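Local coordinates for fibronectin type-III domain-containing protein (Caldanaerobacter subterraneus subsp. tengcongensis, PDB 7JGT) that is of unknown function but contains this fibronectin type-III-like domain, a thermostable beta-sandwich module to whose extreme heat stability surface salt bridges contribute, at residues Tyr35-Val40 with Phe69-Val74. The protein carries 1 engineered substitution. Numbering follows the deposited sequence.
Sequences YEIYLV and FALRAV
Glu-36 pairs with Arg-72 and Tyr-38 with Ala-70 where two antiparallel strands run side by side at the middle of the four-stranded sheet of a fibronectin type III beta sandwich. Each couple shares two backbone hydrogen bonds, among them Ala-70 N to Tyr-38 O at 2.8 Å and Glu-36 N to Arg-72 O at 2.9 Å.

On the face turned to the other sheet, the CD1 methyl of Leu-71 meets Ile-37 CG1 at 3.8 Å, and Tyr-35 CD2 and CE2 touch Ala-73 CB. Leu-39 CD1 comes obliquely upon Phe-69 CE1; Trp-26, Leu-22 and Leu-24 continue this core.

The outer face carries a salt bridge, consistent with the surface salt bridges that contribute to this domain's thermal stability. Arg-72 leaves its backbone with CG between N and the carbonyl carbon (chi1 64°), then extends alongside Glu-36. Arg-72 NH2 (2.9 Å) and NE (3.0 Å) both donate to OE1 of Glu-36 from one face of the carboxylate. Replacing Glu-36 with an alanine would probably leave the guanidinium without its acidic mate and less firmly fixed. NH2 arrives on the syn side but 25° out of the carboxylate plane, NE from further above it (48°).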
loop_
_atom_site.group_PDB
_atom_site.type_symbol
_atom_site.label_atom_id
_atom_site.label_comp_id
_atom_site.label_asym_id
_atom_site.label_seq_id
_atom_site.Cartn_x
_atom_site.Cartn_y
_atom_site.Cartn_z
ATOM N N TYR A 35 0.429 7.767 -5.819
ATOM C CA TYR A 35 0.041 7.117 -4.580
ATOM C C TYR A 35 1.269 6.946 -3.697
ATOM O O TYR A 35 2.380 6.734 -4.190
ATOM C CB TYR A 35 -0.607 5.748 -4.857
ATOM C CG TYR A 35 -1.746 5.824 -5.847
ATOM C CD1 TYR A 35 -1.514 5.713 -7.219
ATOM C CD2 TYR A 35 -3.052 6.016 -5.413
ATOM C CE1 TYR A 35 -2.564 5.780 -8.143
ATOM C CE2 TYR A 35 -4.101 6.084 -6.325
ATOM C CZ TYR A 35 -3.854 5.972 -7.680
ATOM O OH TYR A 35 -4.904 6.046 -8.576
ATOM N N GLU A 36 1.053 7.024 -2.388
ATOM C CA GLU A 36 2.088 6.761 -1.400
ATOM C C GLU A 36 1.685 5.560 -0.567
ATOM O O GLU A 36 0.507 5.392 -0.236
ATOM C CB GLU A 36 2.327 7.965 -0.491
ATOM C CG GLU A 36 2.685 9.212 -1.264
ATOM C CD GLU A 36 2.924 10.409 -0.369
ATOM O OE1 GLU A 36 2.627 10.333 0.838
ATOM O OE2 GLU A 36 3.413 11.427 -0.880
ATOM N N ILE A 37 2.678 4.735 -0.239
ATOM C CA ILE A 37 2.497 3.481 0.486
ATOM C C ILE A 37 3.335 3.538 1.753
ATOM O O ILE A 37 4.526 3.858 1.694
ATOM C CB ILE A 37 2.924 2.275 -0.362
ATOM C CG1 ILE A 37 1.988 2.086 -1.564
ATOM C CG2 ILE A 37 2.973 1.016 0.492
ATOM C CD1 ILE A 37 2.635 1.214 -2.611
ATOM N N TYR A 38 2.731 3.172 2.882
ATOM C CA TYR A 38 3.419 3.159 4.164
ATOM C C TYR A 38 3.198 1.831 4.860
ATOM O O TYR A 38 2.137 1.219 4.733
ATOM C CB TYR A 38 2.936 4.281 5.072
ATOM C CG TYR A 38 3.153 5.642 4.462
ATOM C CD1 TYR A 38 2.278 6.142 3.503
ATOM C CD2 TYR A 38 4.240 6.420 4.834
ATOM C CE1 TYR A 38 2.481 7.383 2.927
ATOM C CE2 TYR A 38 4.454 7.670 4.261
ATOM C CZ TYR A 38 3.571 8.146 3.314
ATOM O OH TYR A 38 3.777 9.383 2.748
ATOM N N LEU A 39 4.222 1.393 5.586
ATOM C CA LEU A 39 4.123 0.240 6.473
ATOM C C LEU A 39 3.665 0.724 7.843
ATOM O O LEU A 39 4.314 1.590 8.441
ATOM C CB LEU A 39 5.470 -0.477 6.583
ATOM C CG LEU A 39 5.512 -1.581 7.645
ATOM C CD1 LEU A 39 4.436 -2.637 7.349
ATOM C CD2 LEU A 39 6.886 -2.222 7.725
ATOM N N VAL A 40 2.553 0.178 8.331
ATOM C CA VAL A 40 2.008 0.532 9.638
ATOM C C VAL A 40 2.532 -0.459 10.669
ATOM O O VAL A 40 2.231 -1.655 10.599
ATOM C CB VAL A 40 0.473 0.527 9.619
ATOM C CG1 VAL A 40 -0.071 0.875 10.998
ATOM C CG2 VAL A 40 -0.053 1.476 8.546
ATOM N N PHE A 69 -0.437 -2.203 5.753
ATOM C CA PHE A 69 -0.018 -1.077 4.934
ATOM C C PHE A 69 -1.093 0.005 4.933
ATOM O O PHE A 69 -2.267 -0.258 5.195
ATOM C CB PHE A 69 0.309 -1.533 3.505
ATOM C CG PHE A 69 1.420 -2.549 3.440
ATOM C CD1 PHE A 69 2.741 -2.151 3.399
ATOM C CD2 PHE A 69 1.142 -3.906 3.437
ATOM C CE1 PHE A 69 3.760 -3.091 3.352
ATOM C CE2 PHE A 69 2.163 -4.849 3.386
ATOM C CZ PHE A 69 3.466 -4.442 3.347
ATOM N N ALA A 70 -0.674 1.236 4.679
ATOM C CA ALA A 70 -1.596 2.346 4.492
ATOM C C ALA A 70 -1.311 2.956 3.129
ATOM O O ALA A 70 -0.150 3.180 2.777
ATOM C CB ALA A 70 -1.448 3.395 5.594
ATOM N N LEU A 71 -2.369 3.220 2.373
ATOM C CA LEU A 71 -2.283 3.746 1.023
ATOM C C LEU A 71 -3.073 5.040 0.942
ATOM O O LEU A 71 -4.177 5.134 1.488
ATOM C CB LEU A 71 -2.845 2.736 0.009
ATOM C CG LEU A 71 -2.955 3.191 -1.446
ATOM C CD1 LEU A 71 -1.631 3.047 -2.176
ATOM C CD2 LEU A 71 -4.063 2.402 -2.145
ATOM N N ARG A 72 -2.516 6.039 0.260
ATOM C CA ARG A 72 -3.264 7.250 -0.035
ATOM C C ARG A 72 -2.899 7.749 -1.426
ATOM O O ARG A 72 -1.819 7.462 -1.947
ATOM C CB ARG A 72 -2.997 8.345 1.003
ATOM C CG ARG A 72 -1.549 8.837 1.011
ATOM C CD ARG A 72 -1.299 9.724 2.222
ATOM N NE ARG A 72 -0.023 10.438 2.157
ATOM C CZ ARG A 72 0.302 11.431 2.975
ATOM N NH1 ARG A 72 -0.555 11.823 3.909
ATOM N NH2 ARG A 72 1.479 12.043 2.861
ATOM N N ALA A 73 -3.825 8.490 -2.023
ATOM C CA ALA A 73 -3.636 9.147 -3.307
ATOM C C ALA A 73 -3.282 10.609 -3.080
ATOM O O ALA A 73 -3.714 11.220 -2.097
ATOM C CB ALA A 73 -4.900 9.065 -4.158
ATOM N N VAL A 74 -2.501 11.168 -4.004
ATOM C CA VAL A 74 -1.982 12.525 -3.856
ATOM C C VAL A 74 -2.139 13.295 -5.163
ATOM O O VAL A 74 -2.006 12.736 -6.257
ATOM C CB VAL A 74 -0.508 12.523 -3.408
ATOM C CG1 VAL A 74 -0.098 13.931 -3.030
ATOM C CG2 VAL A 74 -0.308 11.579 -2.206
#